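Local coordinates for uncharacterized protein C4B3.07 (Schizosaccharomyces pombe, PDB 3QTM) that is required for correct translation termination, directly inhibits ofd1 and promotes stability of the released sre1 transcription factor domain, probably by blocking its ofd1-accelerated degradation, at residues A[178-183]-A[218-223]; A[235-240]-A[280-285]. All coordinates share one frame; numbering follows the deposited sequence.

Contact 1: residues A[178-183]-A[218-223]; sequences DALTPD and WLKSVV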
ATOM      1  N   ASP A 178      -8.518   2.262 -13.679  1.00 31.79           N
ATOM      2  CA  ASP A 178      -9.293   1.555 -12.659  1.00 31.69           C
ATOM      3  C   ASP A 178      -8.690   0.274 -12.081  1.00 30.80           C
ATOM      4  O   ASP A 178      -9.300  -0.345 -11.223  1.00 33.96           O
ATOM      5  CB  ASP A 178     -10.751   1.331 -13.096  1.00 39.03           C
ATOM      6  CG  ASP A 178     -10.877   0.427 -14.304  1.00 44.14           C
ATOM      7  OD1 ASP A 178      -9.919  -0.318 -14.614  1.00 42.88           O
ATOM      8  OD2 ASP A 178     -11.951   0.462 -14.944  1.00 52.45           O
ATOM      9  N   ALA A 179      -7.507  -0.129 -12.537  1.00 28.48           N
ATOM     10  CA  ALA A 179      -6.775  -1.183 -11.836  1.00 27.10           C
ATOM     11  C   ALA A 179      -6.121  -0.608 -10.584  1.00 26.69           C
ATOM     12  O   ALA A 179      -5.689  -1.363  -9.713  1.00 26.09           O
ATOM     13  CB  ALA A 179      -5.714  -1.810 -12.728  1.00 27.94           C
ATOM     14  N   LEU A 180      -6.032   0.725 -10.513  1.00 26.02           N
ATOM     15  CA  LEU A 180      -5.401   1.407  -9.380  1.00 27.20           C
ATOM     16  C   LEU A 180      -6.410   1.644  -8.260  1.00 26.50           C
ATOM     17  O   LEU A 180      -6.940   2.739  -8.114  1.00 30.26           O
ATOM     18  CB  LEU A 180      -4.773   2.740  -9.815  1.00 24.96           C
ATOM     19  CG  LEU A 180      -3.836   3.437  -8.810  1.00 29.64           C
ATOM     20  CD1 LEU A 180      -2.461   2.761  -8.755  1.00 23.18           C
ATOM     21  CD2 LEU A 180      -3.675   4.923  -9.119  1.00 26.10           C
ATOM     22  N   THR A 181      -6.663   0.612  -7.468  1.00 24.33           N
ATOM     23  CA  THR A 181      -7.599   0.687  -6.351  1.00 25.65           C
ATOM     24  C   THR A 181      -6.849   0.625  -5.028  1.00 27.46           C
ATOM     25  O   THR A 181      -5.684   0.199  -4.994  1.00 24.45           O
ATOM     26  CB  THR A 181      -8.537  -0.520  -6.363  1.00 27.04           C
ATOM     27  OG1 THR A 181      -7.759  -1.711  -6.205  1.00 27.25           O
ATOM     28  CG2 THR A 181      -9.329  -0.599  -7.693  1.00 30.28           C
ATOM     29  N   PRO A 182      -7.519   1.013  -3.925  1.00 28.20           N
ATOM     30  CA  PRO A 182      -6.900   0.854  -2.604  1.00 27.37           C
ATOM     31  C   PRO A 182      -6.436  -0.580  -2.343  1.00 29.44           C
ATOM     32  O   PRO A 182      -5.378  -0.783  -1.732  1.00 26.31           O
ATOM     33  CB  PRO A 182      -8.026   1.249  -1.646  1.00 27.34           C
ATOM     34  CG  PRO A 182      -8.815   2.245  -2.427  1.00 25.99           C
ATOM     35  CD  PRO A 182      -8.807   1.727  -3.839  1.00 25.28           C
ATOM     36  N   ASP A 183      -7.196  -1.564  -2.807  1.00 26.54           N
ATOM     37  CA  ASP A 183      -6.789  -2.946  -2.602  1.00 28.32           C
ATOM     38  C   ASP A 183      -5.505  -3.270  -3.376  1.00 28.28           C
ATOM     39  O   ASP A 183      -4.597  -3.911  -2.855  1.00 28.09           O
ATOM     40  CB  ASP A 183      -7.884  -3.911  -3.031  1.00 30.95           C
ATOM     41  CG  ASP A 183      -7.442  -5.350  -2.918  1.00 37.00           C
ATOM     42  OD1 ASP A 183      -7.341  -5.838  -1.768  1.00 38.39           O
ATOM     43  OD2 ASP A 183      -7.175  -5.977  -3.972  1.00 38.49           O
ATOM     44  N   TRP A 218      -1.754   6.467  -3.094  1.00 23.26           N
ATOM     45  CA  TRP A 218      -2.956   6.206  -2.308  1.00 25.04           C
ATOM     46  C   TRP A 218      -4.010   7.246  -2.653  1.00 25.53           C
ATOM     47  O   TRP A 218      -5.166   6.911  -2.895  1.00 24.61           O
ATOM     48  CB  TRP A 218      -2.662   6.223  -0.807  1.00 23.95           C
ATOM     49  CG  TRP A 218      -2.002   4.974  -0.289  1.00 21.77           C
ATOM     50  CD1 TRP A 218      -0.716   4.855   0.161  1.00 20.68           C
ATOM     51  CD2 TRP A 218      -2.594   3.673  -0.158  1.00 22.63           C
ATOM     52  NE1 TRP A 218      -0.471   3.565   0.559  1.00 18.97           N
ATOM     53  CE2 TRP A 218      -1.604   2.818   0.377  1.00 23.06           C
ATOM     54  CE3 TRP A 218      -3.863   3.148  -0.433  1.00 23.71           C
ATOM     55  CZ2 TRP A 218      -1.845   1.465   0.645  1.00 23.30           C
ATOM     56  CZ3 TRP A 218      -4.100   1.799  -0.173  1.00 23.20           C
ATOM     57  CH2 TRP A 218      -3.097   0.978   0.366  1.00 25.55           C
ATOM     58  N   LEU A 219      -3.599   8.506  -2.701  1.00 24.35           N
ATOM     59  CA  LEU A 219      -4.522   9.583  -3.010  1.00 26.55           C
ATOM     60  C   LEU A 219      -5.117   9.419  -4.392  1.00 27.50           C
ATOM     61  O   LEU A 219      -6.316   9.593  -4.576  1.00 29.27           O
ATOM     62  CB  LEU A 219      -3.839  10.955  -2.888  1.00 28.95           C
ATOM     63  CG  LEU A 219      -3.490  11.397  -1.465  1.00 30.92           C
ATOM     64  CD1 LEU A 219      -2.597  12.642  -1.459  1.00 30.31           C
ATOM     65  CD2 LEU A 219      -4.768  11.639  -0.669  1.00 31.46           C
ATOM     66  N   LYS A 220      -4.291   9.072  -5.374  1.00 28.14           N
ATOM     67  CA  LYS A 220      -4.810   8.924  -6.727  1.00 26.71           C
ATOM     68  C   LYS A 220      -5.847   7.799  -6.843  1.00 28.73           C
ATOM     69  O   LYS A 220      -6.757   7.869  -7.668  1.00 27.77           O
ATOM     70  CB  LYS A 220      -3.687   8.724  -7.747  1.00 28.00           C
ATOM     71  CG  LYS A 220      -4.192   8.778  -9.196  1.00 33.32           C
ATOM     72  CD  LYS A 220      -3.071   8.702 -10.230  1.00 36.29           C
ATOM     73  CE  LYS A 220      -1.917   9.613  -9.844  1.00 38.40           C
ATOM     74  NZ  LYS A 220      -1.295  10.266 -11.021  1.00 39.26           N
ATOM     75  N   SER A 221      -5.715   6.764  -6.018  1.00 28.04           N
ATOM     76  CA  SER A 221      -6.619   5.620  -6.120  1.00 29.78           C
ATOM     77  C   SER A 221      -8.064   5.980  -5.757  1.00 27.83           C
ATOM     78  O   SER A 221      -8.976   5.186  -5.956  1.00 28.22           O
ATOM     79  CB  SER A 221      -6.132   4.450  -5.255  1.00 25.86           C
ATOM     80  OG  SER A 221      -6.396   4.670  -3.886  1.00 27.69           O
ATOM     81  N   VAL A 222      -8.260   7.178  -5.225  1.00 26.61           N
ATOM     82  CA  VAL A 222      -9.577   7.594  -4.763  1.00 32.18           C
ATOM     83  C   VAL A 222      -9.877   9.069  -5.062  1.00 36.29           C
ATOM     84  O   VAL A 222     -10.721   9.675  -4.406  1.00 38.42           O
ATOM     85  CB  VAL A 222      -9.760   7.305  -3.243  1.00 30.49           C
ATOM     86  CG1 VAL A 222      -9.641   5.816  -2.962  1.00 28.87           C
ATOM     87  CG2 VAL A 222      -8.741   8.076  -2.416  1.00 26.64           C
ATOM     88  N   VAL A 223      -9.200   9.632  -6.065  1.00 36.53           N
ATOM     89  CA  VAL A 223      -9.425  11.023  -6.476  1.00 39.47           C
ATOM     90  C   VAL A 223     -10.868  11.289  -6.887  1.00 43.14           C
ATOM     91  O   VAL A 223     -11.484  12.244  -6.414  1.00 45.26           O
ATOM     92  CB  VAL A 223      -8.509  11.463  -7.651  1.00 35.42           C
ATOM     93  CG1 VAL A 223      -7.084  11.584  -7.189  1.00 41.59           C
ATOM     94  CG2 VAL A 223      -8.623  10.503  -8.828  1.00 36.48           C
TER
HETATM   95  O   HOH W   1     -10.151   3.245  -6.987  1.00 34.49           O

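Contact 2: residues A[235-240]-A[280-285]; sequences AQEAVL and NVIYTL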
ATOM      1  N   ALA A 235      -7.690   4.271   1.756  1.00 27.78           N
ATOM      2  CA  ALA A 235      -6.621   5.110   1.201  1.00 24.53           C
ATOM      3  C   ALA A 235      -6.146   6.199   2.183  1.00 23.01           C
ATOM      4  O   ALA A 235      -4.944   6.389   2.381  1.00 24.03           O
ATOM      5  CB  ALA A 235      -7.094   5.753  -0.116  1.00 21.71           C
ATOM      6  N   GLN A 236      -7.094   6.915   2.781  1.00 23.75           N
ATOM      7  CA  GLN A 236      -6.760   8.005   3.695  1.00 24.07           C
ATOM      8  C   GLN A 236      -6.104   7.475   4.968  1.00 24.18           C
ATOM      9  O   GLN A 236      -5.185   8.096   5.494  1.00 24.70           O
ATOM     10  CB  GLN A 236      -7.989   8.856   4.028  1.00 24.88           C
ATOM     11  CG  GLN A 236      -8.543   9.669   2.859  1.00 25.05           C
ATOM     12  CD  GLN A 236      -7.617  10.805   2.413  1.00 25.88           C
ATOM     13  OE1 GLN A 236      -6.552  11.040   2.997  1.00 25.27           O
ATOM     14  NE2 GLN A 236      -8.025  11.511   1.371  1.00 29.19           N
ATOM     15  N   GLU A 237      -6.556   6.316   5.449  1.00 26.43           N
ATOM     16  CA  GLU A 237      -5.892   5.650   6.574  1.00 24.66           C
ATOM     17  C   GLU A 237      -4.426   5.324   6.269  1.00 25.78           C
ATOM     18  O   GLU A 237      -3.557   5.449   7.146  1.00 24.74           O
ATOM     19  CB  GLU A 237      -6.630   4.369   6.975  1.00 27.82           C
ATOM     20  CG  GLU A 237      -8.043   4.586   7.502  1.00 34.43           C
ATOM     21  CD  GLU A 237      -8.079   4.842   8.995  1.00 41.77           C
ATOM     22  OE1 GLU A 237      -7.107   5.426   9.524  1.00 43.64           O
ATOM     23  OE2 GLU A 237      -9.077   4.452   9.646  1.00 44.68           O
ATOM     24  N   ALA A 238      -4.146   4.894   5.039  1.00 23.58           N
ATOM     25  CA  ALA A 238      -2.767   4.593   4.653  1.00 20.45           C
ATOM     26  C   ALA A 238      -1.956   5.891   4.559  1.00 23.48           C
ATOM     27  O   ALA A 238      -0.773   5.931   4.897  1.00 22.46           O
ATOM     28  CB  ALA A 238      -2.718   3.832   3.327  1.00 24.06           C
ATOM     29  N   VAL A 239      -2.589   6.953   4.081  1.00 23.19           N
ATOM     30  CA  VAL A 239      -1.922   8.253   4.059  1.00 26.25           C
ATOM     31  C   VAL A 239      -1.666   8.764   5.486  1.00 27.50           C
ATOM     32  O   VAL A 239      -0.562   9.183   5.808  1.00 26.41           O
ATOM     33  CB  VAL A 239      -2.714   9.282   3.255  1.00 26.40           C
ATOM     34  CG1 VAL A 239      -2.090  10.669   3.407  1.00 25.80           C
ATOM     35  CG2 VAL A 239      -2.776   8.851   1.796  1.00 24.08           C
ATOM     36  N   LEU A 240      -2.679   8.707   6.344  1.00 24.49           N
ATOM     37  CA  LEU A 240      -2.487   9.091   7.735  1.00 25.20           C
ATOM     38  C   LEU A 240      -1.307   8.331   8.367  1.00 28.86           C
ATOM     39  O   LEU A 240      -0.462   8.928   9.046  1.00 28.18           O
ATOM     40  CB  LEU A 240      -3.768   8.868   8.543  1.00 26.62           C
ATOM     41  CG  LEU A 240      -3.669   9.155  10.044  1.00 30.37           C
ATOM     42  CD1 LEU A 240      -3.245  10.595  10.283  1.00 28.67           C
ATOM     43  CD2 LEU A 240      -4.991   8.868  10.727  1.00 30.94           C
ATOM     44  N   ASN A 280      -8.876  14.671   9.929  1.00 27.44           N
ATOM     45  CA  ASN A 280     -10.133  15.392   9.725  1.00 29.25           C
ATOM     46  C   ASN A 280     -10.918  14.899   8.508  1.00 31.75           C
ATOM     47  O   ASN A 280     -12.147  14.803   8.548  1.00 30.50           O
ATOM     48  CB  ASN A 280      -9.907  16.916   9.649  1.00 29.21           C
ATOM     49  CG  ASN A 280      -9.892  17.568  11.025  1.00 33.71           C
ATOM     50  OD1 ASN A 280      -8.924  18.227  11.401  1.00 39.26           O
ATOM     51  ND2 ASN A 280     -10.958  17.362  11.792  1.00 30.14           N
ATOM     52  N   VAL A 281     -10.211  14.595   7.423  1.00 27.24           N
ATOM     53  CA  VAL A 281     -10.862  14.025   6.252  1.00 25.90           C
ATOM     54  C   VAL A 281     -11.489  12.679   6.635  1.00 30.29           C
ATOM     55  O   VAL A 281     -12.626  12.394   6.280  1.00 28.89           O
ATOM     56  CB  VAL A 281      -9.864  13.817   5.102  1.00 29.88           C
ATOM     57  CG1 VAL A 281     -10.477  12.933   4.016  1.00 27.44           C
ATOM     58  CG2 VAL A 281      -9.385  15.183   4.534  1.00 25.00           C
ATOM     59  N   ILE A 282     -10.739  11.866   7.375  1.00 27.24           N
ATOM     60  CA  ILE A 282     -11.219  10.568   7.823  1.00 30.43           C
ATOM     61  C   ILE A 282     -12.439  10.711   8.731  1.00 34.02           C
ATOM     62  O   ILE A 282     -13.420   9.973   8.591  1.00 32.57           O
ATOM     63  CB  ILE A 282     -10.099   9.778   8.531  1.00 30.56           C
ATOM     64  CG1 ILE A 282      -9.020   9.368   7.518  1.00 30.62           C
ATOM     65  CG2 ILE A 282     -10.649   8.548   9.245  1.00 28.75           C
ATOM     66  CD1 ILE A 282      -7.698   8.955   8.152  1.00 27.13           C
ATOM     67  N   TYR A 283     -12.387  11.672   9.649  1.00 31.98           N
ATOM     68  CA  TYR A 283     -13.476  11.871  10.603  1.00 31.43           C
ATOM     69  C   TYR A 283     -14.741  12.332   9.894  1.00 30.07           C
ATOM     70  O   TYR A 283     -15.846  11.993  10.304  1.00 33.62           O
ATOM     71  CB  TYR A 283     -13.064  12.866  11.695  1.00 31.24           C
ATOM     72  CG  TYR A 283     -13.956  12.885  12.923  1.00 33.35           C
ATOM     73  CD1 TYR A 283     -14.190  11.724  13.659  1.00 30.53           C
ATOM     74  CD2 TYR A 283     -14.540  14.068  13.366  1.00 34.36           C
ATOM     75  CE1 TYR A 283     -14.977  11.737  14.788  1.00 32.42           C
ATOM     76  CE2 TYR A 283     -15.337  14.089  14.500  1.00 35.14           C
ATOM     77  CZ  TYR A 283     -15.551  12.919  15.207  1.00 35.62           C
ATOM     78  OH  TYR A 283     -16.340  12.926  16.334  1.00 36.56           O
ATOM     79  N   THR A 284     -14.580  13.090   8.816  1.00 29.35           N
ATOM     80  CA  THR A 284     -15.728  13.502   8.011  1.00 32.32           C
ATOM     81  C   THR A 284     -16.320  12.340   7.215  1.00 36.03           C
ATOM     82  O   THR A 284     -17.505  12.344   6.865  1.00 34.64           O
ATOM     83  CB  THR A 284     -15.355  14.610   7.020  1.00 37.32           C
ATOM     84  OG1 THR A 284     -14.841  15.742   7.734  1.00 38.12           O
ATOM     85  CG2 THR A 284     -16.580  15.028   6.215  1.00 37.18           C
ATOM     86  N   LEU A 285     -15.490  11.348   6.914  1.00 35.68           N
ATOM     87  CA  LEU A 285     -15.929  10.203   6.114  1.00 36.95           C
ATOM     88  C   LEU A 285     -16.630   9.155   6.975  1.00 37.42           C
ATOM     89  O   LEU A 285     -17.697   8.655   6.625  1.00 36.32           O
ATOM     90  CB  LEU A 285     -14.738   9.570   5.387  1.00 31.07           C
ATOM     91  CG  LEU A 285     -14.120  10.430   4.289  1.00 33.58           C
ATOM     92  CD1 LEU A 285     -12.760   9.870   3.842  1.00 31.14           C
ATOM     93  CD2 LEU A 285     -15.094  10.553   3.116  1.00 31.50           C
TER

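Contact 1: residues A[178-183]-A[218-223]
The carbonyl oxygen of W218 is gripped twice by S221, the residue that packs against L180 and P182: S221 OG donates to W218 O at 2.7 Å, and S221 N adds a weak backbone bond. OG lies between the backbone N and the carbonyl carbon (chi1 76°), which folds the hydroxyl back toward helix 213-220, and it approaches W218 O only 19° from the carbonyl plane. The CB of S221 is left to face the loop, 3.4 Å from L180 O. L180 centres an inverse gamma turn, closed by a weak T181 N to A179 O bond; S221 CA makes a CA-H...O contact with the same L180 O at 3.5 Å, and a water close to S221 O donates weakly to it. Beside this, the ring of P182 sets CG 3.7 Å from V222 CG1, while P182 O meets the W218 ring obliquely, 3.3 Å from CZ3. The L180 side chain crosses that of K220 at about a right angle, its CD2 3.9 Å from K220 CG; the ammonium beyond bonds to T174 O. An alanine in place of S221 has no hydroxyl, and W218 O is likely to keep just the weaker of these two bonds, with P182 CG losing its contact to OG. The loop between helices 151-170 and 188-197 thus meets segment 218-223 through apolar packing and weak carbonyl contacts, the strong hydroxyl bond staying within 218-223.

Contact 2: residues A[235-240]-A[280-285]
I282 sends its chain out nearly straight (CD1 anti to CA, chi2 163°), while Q236 bends at chi2 (-69°) and lays its amide beside V281. The extended isoleucine reaches across to the facing helix: I282 CG1 lies 3.7 Å from Q236 CB, and I282 CD1 lies 3.7 Å from L240 CD2, with Q236 O at 3.8 Å from the same CD1. L240 and I282 cross at about a right angle, with CD2 against CD1. The helix axes approach to 9.9 Å at 154° between their N-to-C directions, making 229-254 and 262-285 an antiparallel helical hairpin, as expected of a tetratricopeptide-repeat-like fold. Toward the more open side, V281 CG1 touches the Q236 amide across its chain, 3.9 Å from NE2, and L285 CD1 approaches Q236 CG at 4.3 Å. E237 also crosses I282 at about a right angle, bringing OE1 to 3.8 Å from CD1; its other oxygen, OE2, forms a salt bridge with R291, and the I282 side chain also touches R291.

Overall arrangement
Contact 1 is buried and lies nearer the centre of the chain, whereas contact 2 is partly buried and has V281 exposed. They share no segment but are coupled where helices 213-220 and 229-254 follow each other: the W218 ring packs on A238 (CE2 to CB 3.3 Å), and V222 CG2 touches A235 CB at 3.7 Å. Contact 1 joins a loop to segment 218-223, where carbonyls, a water and a proline ring supply much of the chemistry. Contact 2 joins two long helices whose backbone bonds are used internally, so side chains do nearly all the meeting. Along this chain without strands the two follow in series, their centres about 14 Å apart.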